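Local coordinates for protein putative phosphomannomutase (Thermus thermophilus, PDB 1TUO) that probably acts as a magnesium-dependent phosphosugar mutase of the phosphohexose mutase family, possibly as a phosphopentomutase, moving a phosphate between positions of a sugar, at residues L32-E37 with V140-R145; R284-K289 with K319-K324; E37-H42 with K134-L139. One frame throughout, in Å; residues are numbered along the deposited sequence.

Contact 1 of 3, residues L32-E37 with V140-R145; sequences LHRLAE and VPEEAR
The guanidinium of R34 meets two backbone carbonyls of the 140-145 loop in different ways: E142 O lies over one face, toward the rim, while P141 O comes in at the edge. The edge contact is the bond. R34 NE donates to P141 O at 2.8 Å, close to the guanidinium plane and in the carbonyl plane, and NH2 adds a weak second bond to the same oxygen. E142 O is only 3.3 Å from R34 NE, but the angle is wrong for a hydrogen bond. A bend at chi3 (62°) turns the guanidinium toward these carbonyls, and NH1 goes on to A10 O, so one side chain ties two loops to the helix. H33 ND1 lies 3.5 Å from R145 O but is hydrogen-bonded to H71 ND1. Nearer the helix backbone the contact is van der Waals packing: A144 CB sits 3.6 Å from R34 CA, and P141 CG touches E37 CB at 4.0 Å, the two side chains crossing at about a right angle. P141 CD also presses on R34 O, at 3.3 Å. This is a loop laid along a flanking helix of the alpha/beta/alpha domain I, with an arginine from helix 29-45 binding the loop's main chain.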
loop_
_atom_site.group_PDB
_atom_site.type_symbol
_atom_site.label_atom_id
_atom_site.label_comp_id
_atom_site.label_asym_id
_atom_site.label_seq_id
_atom_site.Cartn_x
_atom_site.Cartn_y
_atom_site.Cartn_z
ATOM N N LEU A 32 -9.312 -14.821 16.919
ATOM C CA LEU A 32 -10.098 -14.449 15.747
ATOM C C LEU A 32 -11.601 -14.401 16.068
ATOM O O LEU A 32 -12.325 -13.514 15.648
ATOM C CB LEU A 32 -9.818 -15.483 14.651
ATOM C CG LEU A 32 -10.453 -15.135 13.304
ATOM C CD1 LEU A 32 -11.923 -15.560 13.221
ATOM C CD2 LEU A 32 -10.417 -13.639 12.983
ATOM N N HIS A 33 -12.074 -15.424 16.812
ATOM C CA HIS A 33 -13.493 -15.459 17.165
ATOM C C HIS A 33 -13.868 -14.350 18.157
ATOM O O HIS A 33 -14.972 -13.820 18.157
ATOM C CB HIS A 33 -13.803 -16.831 17.772
ATOM C CG HIS A 33 -14.087 -17.821 16.669
ATOM N ND1 HIS A 33 -15.133 -17.700 15.819
ATOM C CD2 HIS A 33 -13.342 -18.951 16.295
ATOM C CE1 HIS A 33 -15.022 -18.725 14.954
ATOM N NE2 HIS A 33 -13.961 -19.492 15.213
ATOM N N ARG A 34 -12.942 -13.940 19.019
ATOM C CA ARG A 34 -13.222 -12.852 19.943
ATOM C C ARG A 34 -13.332 -11.568 19.121
ATOM O O ARG A 34 -14.202 -10.726 19.364
ATOM C CB ARG A 34 -12.099 -12.720 20.974
ATOM C CG ARG A 34 -12.040 -13.864 21.970
ATOM C CD ARG A 34 -10.791 -13.774 22.842
ATOM N NE ARG A 34 -10.751 -12.562 23.654
ATOM C CZ ARG A 34 -9.673 -12.133 24.302
ATOM N NH1 ARG A 34 -8.538 -12.821 24.229
ATOM N NH2 ARG A 34 -9.728 -11.018 25.024
ATOM N N LEU A 35 -12.457 -11.429 18.129
ATOM C CA LEU A 35 -12.485 -10.240 17.282
ATOM C C LEU A 35 -13.764 -10.232 16.442
ATOM O O LEU A 35 -14.375 -9.177 16.243
ATOM C CB LEU A 35 -11.259 -10.199 16.366
ATOM C CG LEU A 35 -11.147 -8.986 15.435
ATOM C CD1 LEU A 35 -11.215 -7.695 16.245
ATOM C CD2 LEU A 35 -9.840 -9.059 14.662
ATOM N N ALA A 36 -14.173 -11.405 15.965
ATOM C CA ALA A 36 -15.382 -11.511 15.151
ATOM C C ALA A 36 -16.594 -11.049 15.949
ATOM O O ALA A 36 -17.445 -10.323 15.437
ATOM C CB ALA A 36 -15.582 -12.942 14.680
ATOM N N GLU A 37 -16.664 -11.471 17.208
ATOM C CA GLU A 37 -17.773 -11.086 18.075
ATOM C C GLU A 37 -17.813 -9.572 18.255
ATOM O O GLU A 37 -18.882 -8.957 18.205
ATOM C CB GLU A 37 -17.631 -11.756 19.446
ATOM C CG GLU A 37 -18.836 -11.553 20.356
ATOM C CD GLU A 37 -20.037 -12.388 19.943
ATOM O OE1 GLU A 37 -21.155 -12.094 20.415
ATOM O OE2 GLU A 37 -19.866 -13.349 19.159
ATOM N N VAL A 140 -14.322 -6.167 22.346
ATOM C CA VAL A 140 -13.732 -7.506 22.363
ATOM C C VAL A 140 -14.054 -8.190 23.689
ATOM O O VAL A 140 -13.680 -7.702 24.755
ATOM C CB VAL A 140 -12.200 -7.456 22.181
ATOM C CG1 VAL A 140 -11.617 -8.860 22.311
ATOM C CG2 VAL A 140 -11.856 -6.881 20.811
ATOM N N PRO A 141 -14.757 -9.331 23.639
ATOM C CA PRO A 141 -15.121 -10.070 24.852
ATOM C C PRO A 141 -13.940 -10.875 25.376
ATOM O O PRO A 141 -13.010 -11.173 24.632
ATOM C CB PRO A 141 -16.248 -10.967 24.372
ATOM C CG PRO A 141 -15.785 -11.329 22.990
ATOM C CD PRO A 141 -15.294 -10.000 22.439
ATOM N N GLU A 142 -13.981 -11.228 26.656
ATOM C CA GLU A 142 -12.899 -12.005 27.247
ATOM C C GLU A 142 -12.901 -13.397 26.649
ATOM O O GLU A 142 -11.851 -14.012 26.455
ATOM C CB GLU A 142 -13.077 -12.099 28.763
ATOM C CG GLU A 142 -12.862 -10.786 29.485
ATOM C CD GLU A 142 -11.459 -10.250 29.282
ATOM O OE1 GLU A 142 -10.500 -10.915 29.728
ATOM O OE2 GLU A 142 -11.316 -9.168 28.673
ATOM N N GLU A 143 -14.096 -13.882 26.341
ATOM C CA GLU A 143 -14.257 -15.209 25.781
ATOM C C GLU A 143 -15.291 -15.197 24.662
ATOM O O GLU A 143 -16.253 -14.425 24.696
ATOM C CB GLU A 143 -14.687 -16.165 26.894
ATOM C CG GLU A 143 -14.694 -17.624 26.517
ATOM C CD GLU A 143 -14.703 -18.119 27.945
ATOM O OE1 GLU A 143 -13.806 -18.114 28.788
ATOM O OE2 GLU A 143 -15.880 -18.299 28.225
ATOM N N ALA A 144 -15.083 -16.056 23.670
ATOM C CA ALA A 144 -15.998 -16.152 22.540
ATOM C C ALA A 144 -16.142 -17.599 22.083
ATOM O O ALA A 144 -15.333 -18.458 22.431
ATOM C CB ALA A 144 -15.501 -15.283 21.388
ATOM N N ARG A 145 -17.183 -17.858 21.303
ATOM C CA ARG A 145 -17.447 -19.191 20.789
ATOM C C ARG A 145 -17.205 -19.245 19.285
ATOM O O ARG A 145 -17.241 -18.241 18.587
ATOM C CB ARG A 145 -18.903 -19.542 21.096
ATOM C CG ARG A 145 -19.419 -18.839 22.351
ATOM C CD ARG A 145 -20.950 -18.773 22.386
ATOM N NE ARG A 145 -21.432 -18.724 23.770
ATOM C CZ ARG A 145 -22.758 -18.849 23.966
ATOM N NH1 ARG A 145 -23.299 -18.896 22.761
ATOM N NH2 ARG A 145 -23.537 -18.805 25.051
#

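Contact 2 of 3, residues R284-K289 with K319-K324; sequences RGRAVK and KEEFLK
One carboxylate oxygen, E321 OE2, takes three donors: R286 NH1, R286 NH2 and K324 NZ. R286 NH1 and NH2 each lie 2.8 Å from E321 OE2, an end-on grip in which both nitrogens converge on a single atom lying in the guanidinium plane. The carboxylate is turned steeply to that plane, 72° away. NH1 meets the anti lone pair of E321 OE2, NH2 comes from the anti side but 31° out of the carboxylate plane, and K324 NZ takes the syn lone pair at 2.6 Å. Such a cluster of positive groups probably keeps E321 ionised, and the shared carboxylate probably offsets the closeness of R286 NH2 and K324 NZ, which are 3.4 Å apart. R286 reaches the helix as an extended chain from CG to NE, and its NH1 also bonds T309 OG1 on the adjoining strand 308-311. The K324 and R286 side chains cross at about a right angle. Two residues along the strand, V288 turns the same way and carries the apolar half: its CG2 lies 4.1 Å from E321 CB and meets the edge of the F322 ring, 4.4 Å from CE1. Strand 286-290 is thus joined to the C-terminal part of helix 315-322 and the residues that follow by a three-residue salt-bridge network beside a small apolar patch, a helix-on-sheet packing within the alpha/beta/alpha domain III of this family.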
loop_
_atom_site.group_PDB
_atom_site.type_symbol
_atom_site.label_atom_id
_atom_site.label_comp_id
_atom_site.label_asym_id
_atom_site.label_seq_id
_atom_site.Cartn_x
_atom_site.Cartn_y
_atom_site.Cartn_z
ATOM N N ARG A 284 -6.694 18.115 -11.146
ATOM C CA ARG A 284 -6.467 19.254 -10.271
ATOM C C ARG A 284 -6.782 18.907 -8.828
ATOM O O ARG A 284 -7.366 17.861 -8.541
ATOM C CB ARG A 284 -7.314 20.449 -10.716
ATOM C CG ARG A 284 -6.486 21.623 -11.222
ATOM C CD ARG A 284 -5.548 21.185 -12.336
ATOM N NE ARG A 284 -4.673 22.261 -12.792
ATOM C CZ ARG A 284 -3.741 22.114 -13.728
ATOM N NH1 ARG A 284 -3.561 20.935 -14.308
ATOM N NH2 ARG A 284 -2.991 23.146 -14.089
ATOM N N GLY A 285 -6.391 19.795 -7.926
ATOM C CA GLY A 285 -6.624 19.567 -6.515
ATOM C C GLY A 285 -5.291 19.497 -5.799
ATOM O O GLY A 285 -4.299 20.049 -6.265
ATOM N N ARG A 286 -5.259 18.805 -4.671
ATOM C CA ARG A 286 -4.028 18.695 -3.905
ATOM C C ARG A 286 -3.508 17.267 -3.834
ATOM O O ARG A 286 -4.235 16.307 -4.089
ATOM C CB ARG A 286 -4.265 19.226 -2.492
ATOM C CG ARG A 286 -5.492 18.613 -1.857
ATOM C CD ARG A 286 -5.855 19.230 -0.514
ATOM N NE ARG A 286 -7.080 18.618 -0.009
ATOM C CZ ARG A 286 -7.225 18.102 1.207
ATOM N NH1 ARG A 286 -6.218 18.120 2.076
ATOM N NH2 ARG A 286 -8.378 17.551 1.549
ATOM N N ALA A 287 -2.229 17.144 -3.508
ATOM C CA ALA A 287 -1.594 15.847 -3.349
ATOM C C ALA A 287 -1.453 15.695 -1.840
ATOM O O ALA A 287 -1.168 16.671 -1.144
ATOM C CB ALA A 287 -0.217 15.848 -4.014
ATOM N N VAL A 288 -1.660 14.484 -1.329
ATOM C CA VAL A 288 -1.544 14.243 0.103
ATOM C C VAL A 288 -0.389 13.273 0.330
ATOM O O VAL A 288 -0.262 12.283 -0.382
ATOM C CB VAL A 288 -2.848 13.641 0.673
ATOM C CG1 VAL A 288 -2.785 13.606 2.199
ATOM C CG2 VAL A 288 -4.048 14.453 0.189
ATOM N N LYS A 289 0.459 13.573 1.309
ATOM C CA LYS A 289 1.617 12.726 1.603
ATOM C C LYS A 289 1.866 12.640 3.098
ATOM O O LYS A 289 1.581 13.586 3.832
ATOM C CB LYS A 289 2.873 13.298 0.930
ATOM C CG LYS A 289 3.160 14.757 1.308
ATOM C CD LYS A 289 4.580 15.209 0.938
ATOM C CE LYS A 289 5.505 15.183 2.156
ATOM N NZ LYS A 289 6.840 15.820 1.908
ATOM N N LYS A 319 -6.903 8.984 3.862
ATOM C CA LYS A 319 -8.282 8.658 3.526
ATOM C C LYS A 319 -9.219 9.794 3.938
ATOM O O LYS A 319 -10.099 10.185 3.173
ATOM C CB LYS A 319 -8.701 7.352 4.216
ATOM C CG LYS A 319 -10.189 7.027 4.104
ATOM C CD LYS A 319 -10.432 5.548 4.402
ATOM C CE LYS A 319 -11.914 5.255 4.621
ATOM N NZ LYS A 319 -12.376 5.754 5.952
ATOM N N GLU A 320 -9.022 10.334 5.137
ATOM C CA GLU A 320 -9.870 11.431 5.603
ATOM C C GLU A 320 -9.850 12.571 4.590
ATOM O O GLU A 320 -10.896 13.117 4.233
ATOM C CB GLU A 320 -9.400 11.958 6.966
ATOM C CG GLU A 320 -10.295 13.076 7.519
ATOM C CD GLU A 320 -9.894 13.530 8.916
ATOM O OE1 GLU A 320 -8.938 14.329 9.045
ATOM O OE2 GLU A 320 -10.538 13.078 9.885
ATOM N N GLU A 321 -8.660 12.921 4.113
ATOM C CA GLU A 321 -8.538 14.007 3.147
ATOM C C GLU A 321 -9.147 13.666 1.789
ATOM O O GLU A 321 -9.741 14.525 1.141
ATOM C CB GLU A 321 -7.069 14.421 3.004
ATOM C CG GLU A 321 -6.506 15.014 4.294
ATOM C CD GLU A 321 -7.450 16.043 4.916
ATOM O OE1 GLU A 321 -7.943 15.811 6.042
ATOM O OE2 GLU A 321 -7.708 17.081 4.268
ATOM N N PHE A 322 -9.003 12.416 1.358
ATOM C CA PHE A 322 -9.577 11.990 0.083
ATOM C C PHE A 322 -11.090 12.206 0.091
ATOM O O PHE A 322 -11.668 12.705 -0.877
ATOM C CB PHE A 322 -9.304 10.503 -0.146
ATOM C CG PHE A 322 -8.020 10.212 -0.872
ATOM C CD1 PHE A 322 -6.942 11.089 -0.810
ATOM C CD2 PHE A 322 -7.876 9.018 -1.580
ATOM C CE1 PHE A 322 -5.738 10.786 -1.440
ATOM C CE2 PHE A 322 -6.674 8.702 -2.214
ATOM C CZ PHE A 322 -5.601 9.588 -2.143
ATOM N N LEU A 323 -11.723 11.823 1.194
ATOM C CA LEU A 323 -13.168 11.949 1.321
ATOM C C LEU A 323 -13.635 13.404 1.236
ATOM O O LEU A 323 -14.824 13.667 1.049
ATOM C CB LEU A 323 -13.636 11.283 2.621
ATOM C CG LEU A 323 -13.347 9.773 2.683
ATOM C CD1 LEU A 323 -13.804 9.199 4.016
ATOM C CD2 LEU A 323 -14.056 9.064 1.534
ATOM N N LYS A 324 -12.697 14.343 1.355
ATOM C CA LYS A 324 -13.017 15.766 1.253
ATOM C C LYS A 324 -13.370 16.044 -0.211
ATOM O O LYS A 324 -14.121 16.971 -0.517
ATOM C CB LYS A 324 -11.813 16.621 1.688
ATOM C CG LYS A 324 -12.124 18.107 1.888
ATOM C CD LYS A 324 -10.911 18.903 2.412
ATOM C CE LYS A 324 -10.440 18.412 3.785
ATOM N NZ LYS A 324 -9.288 19.204 4.347
#

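Contact 3 of 3, residues E37-H42 with K134-L139; sequences EAYGRH and KAIEAL
I136 touches two aromatic side chains of helix 29-45, its CG1 over the face of H42 and its CD1 at the edge of Y39, where two helices of the alpha/beta/alpha domain I pack together. The short segments cross steeply, at 120° between their N-to-C directions, with axes 8.4 Å apart at closest approach. No hydrogen bond spans the pair, so the fit is one of shapes. I136 and H42 cross at about a right angle: CG1 stands above the imidazole face, offset toward its rim, and makes a CH-pi contact 3.9 Å from the ring centroid. With CG anti to the backbone N (chi1 168°), H42 extends its ring across to the other helix, where A135 CB also approaches it. The ring's far end is held from the same helix, for NE2 bonds E132 OE2, which fixes the rotation of the imidazole and keeps that face turned to the isoleucine. Y39 behaves differently. It runs side by side with I136, pointing the same way, and its ring edge meets the end of the isoleucine, Y39 CD1 to I136 CD1, 3.7 Å; the same tyrosine ring also meets F120 of the central sheet. A38, being small, lets the backbones come close: its CB touches I136 O at 3.4 Å and packs against L139 CB. L139, just after A138, points toward helix 29-45 and lays CD1 along the backbone of H42 and beside R41 CB. Along helix 29-45, R41 grips E37 side-on, one turn earlier, while E37 OE2 bonds H71 NE2. R41 NE donates to the anti lone pair of E37 OE1 at 3.0 Å, and NH2 reaches the same oxygen from the anti side, 33° out of the carboxylate plane.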
loop_
_atom_site.group_PDB
_atom_site.type_symbol
_atom_site.label_atom_id
_atom_site.label_comp_id
_atom_site.label_asym_id
_atom_site.label_seq_id
_atom_site.Cartn_x
_atom_site.Cartn_y
_atom_site.Cartn_z
ATOM N N GLU A 37 -16.664 -11.471 17.208
ATOM C CA GLU A 37 -17.773 -11.086 18.075
ATOM C C GLU A 37 -17.813 -9.572 18.255
ATOM O O GLU A 37 -18.882 -8.957 18.205
ATOM C CB GLU A 37 -17.631 -11.756 19.446
ATOM C CG GLU A 37 -18.836 -11.553 20.356
ATOM C CD GLU A 37 -20.037 -12.388 19.943
ATOM O OE1 GLU A 37 -21.155 -12.094 20.415
ATOM O OE2 GLU A 37 -19.866 -13.349 19.159
ATOM N N ALA A 38 -16.647 -8.973 18.472
ATOM C CA ALA A 38 -16.546 -7.530 18.664
ATOM C C ALA A 38 -17.016 -6.790 17.422
ATOM O O ALA A 38 -17.796 -5.844 17.500
ATOM C CB ALA A 38 -15.108 -7.147 18.965
ATOM N N TYR A 39 -16.518 -7.226 16.273
ATOM C CA TYR A 39 -16.867 -6.604 15.007
ATOM C C TYR A 39 -18.353 -6.749 14.678
ATOM O O TYR A 39 -18.994 -5.793 14.233
ATOM C CB TYR A 39 -16.012 -7.217 13.892
ATOM C CG TYR A 39 -16.170 -6.551 12.548
ATOM C CD1 TYR A 39 -16.066 -5.163 12.417
ATOM C CD2 TYR A 39 -16.387 -7.307 11.401
ATOM C CE1 TYR A 39 -16.175 -4.544 11.168
ATOM C CE2 TYR A 39 -16.496 -6.701 10.150
ATOM C CZ TYR A 39 -16.389 -5.326 10.041
ATOM O OH TYR A 39 -16.485 -4.729 8.802
ATOM N N GLY A 40 -18.897 -7.937 14.910
ATOM C CA GLY A 40 -20.305 -8.167 14.634
ATOM C C GLY A 40 -21.200 -7.313 15.513
ATOM O O GLY A 40 -22.176 -6.727 15.035
ATOM N N ARG A 41 -20.874 -7.244 16.801
ATOM C CA ARG A 41 -21.662 -6.447 17.736
ATOM C C ARG A 41 -21.624 -4.992 17.295
ATOM O O ARG A 41 -22.638 -4.289 17.330
ATOM C CB ARG A 41 -21.107 -6.576 19.161
ATOM C CG ARG A 41 -21.214 -7.982 19.734
ATOM C CD ARG A 41 -20.908 -8.031 21.230
ATOM N NE ARG A 41 -20.880 -9.409 21.724
ATOM C CZ ARG A 41 -20.848 -9.753 23.009
ATOM N NH1 ARG A 41 -20.845 -8.822 23.953
ATOM N NH2 ARG A 41 -20.820 -11.035 23.352
ATOM N N HIS A 42 -20.445 -4.545 16.880
ATOM C CA HIS A 42 -20.269 -3.178 16.418
ATOM C C HIS A 42 -21.152 -2.878 15.206
ATOM O O HIS A 42 -21.815 -1.838 15.144
ATOM C CB HIS A 42 -18.809 -2.933 16.044
ATOM C CG HIS A 42 -18.585 -1.655 15.301
ATOM N ND1 HIS A 42 -18.734 -0.416 15.888
ATOM C CD2 HIS A 42 -18.195 -1.423 14.027
ATOM C CE1 HIS A 42 -18.444 0.524 15.006
ATOM N NE2 HIS A 42 -18.115 -0.061 13.868
ATOM N N LYS A 134 -11.344 2.086 17.548
ATOM C CA LYS A 134 -11.446 2.084 19.000
ATOM C C LYS A 134 -12.753 1.454 19.459
ATOM O O LYS A 134 -12.789 0.737 20.453
ATOM C CB LYS A 134 -11.344 3.514 19.537
ATOM C CG LYS A 134 -9.937 4.092 19.498
ATOM C CD LYS A 134 -8.995 3.281 20.385
ATOM C CE LYS A 134 -7.598 3.884 20.434
ATOM N NZ LYS A 134 -6.698 3.108 21.339
ATOM N N ALA A 135 -13.827 1.727 18.727
ATOM C CA ALA A 135 -15.136 1.189 19.070
ATOM C C ALA A 135 -15.149 -0.338 19.011
ATOM O O ALA A 135 -15.707 -1.004 19.886
ATOM C CB ALA A 135 -16.190 1.764 18.133
ATOM N N ILE A 136 -14.534 -0.892 17.974
ATOM C CA ILE A 136 -14.476 -2.338 17.818
ATOM C C ILE A 136 -13.607 -2.955 18.920
ATOM O O ILE A 136 -13.967 -3.970 19.519
ATOM C CB ILE A 136 -13.906 -2.710 16.418
ATOM C CG1 ILE A 136 -14.882 -2.244 15.329
ATOM C CG2 ILE A 136 -13.684 -4.203 16.322
ATOM C CD1 ILE A 136 -14.295 -2.261 13.913
ATOM N N GLU A 137 -12.471 -2.324 19.192
ATOM C CA GLU A 137 -11.545 -2.812 20.215
ATOM C C GLU A 137 -12.230 -2.888 21.575
ATOM O O GLU A 137 -12.038 -3.838 22.335
ATOM C CB GLU A 137 -10.339 -1.881 20.318
ATOM C CG GLU A 137 -9.294 -2.324 21.332
ATOM C CD GLU A 137 -8.225 -1.270 21.552
ATOM O OE1 GLU A 137 -7.033 -1.625 21.552
ATOM O OE2 GLU A 137 -8.580 -0.084 21.730
ATOM N N ALA A 138 -13.032 -1.873 21.872
ATOM C CA ALA A 138 -13.735 -1.812 23.148
ATOM C C ALA A 138 -14.720 -2.960 23.345
ATOM O O ALA A 138 -15.014 -3.342 24.480
ATOM C CB ALA A 138 -14.463 -0.472 23.268
ATOM N N LEU A 139 -15.222 -3.514 22.244
ATOM C CA LEU A 139 -16.198 -4.599 22.304
ATOM C C LEU A 139 -15.640 -6.021 22.310
ATOM O O LEU A 139 -16.407 -6.982 22.282
ATOM C CB LEU A 139 -17.188 -4.457 21.148
ATOM C CG LEU A 139 -18.089 -3.223 21.206
ATOM C CD1 LEU A 139 -18.817 -3.065 19.877
ATOM C CD2 LEU A 139 -19.084 -3.377 22.354
#

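Contacts 1 and 3 are successive parts of one interface: both use helix 29-45, share E37, and lie with centres 9 Å apart. Helix 130-138 packs beside the later half of that helix in contact 3, and the chain then runs on into the 140-145 loop of contact 1. They touch directly, V140 N lying 3.6 Å from A38 CB. Contact 2 belongs to domain III and comes later in the chain; its centre is 36 Å from that of contact 1 and 28 Å from that of contact 3, with nearest atoms about 17 Å and 11 Å apart. Each contact joins parts of the same domain, with no ligand or metal among the groups described.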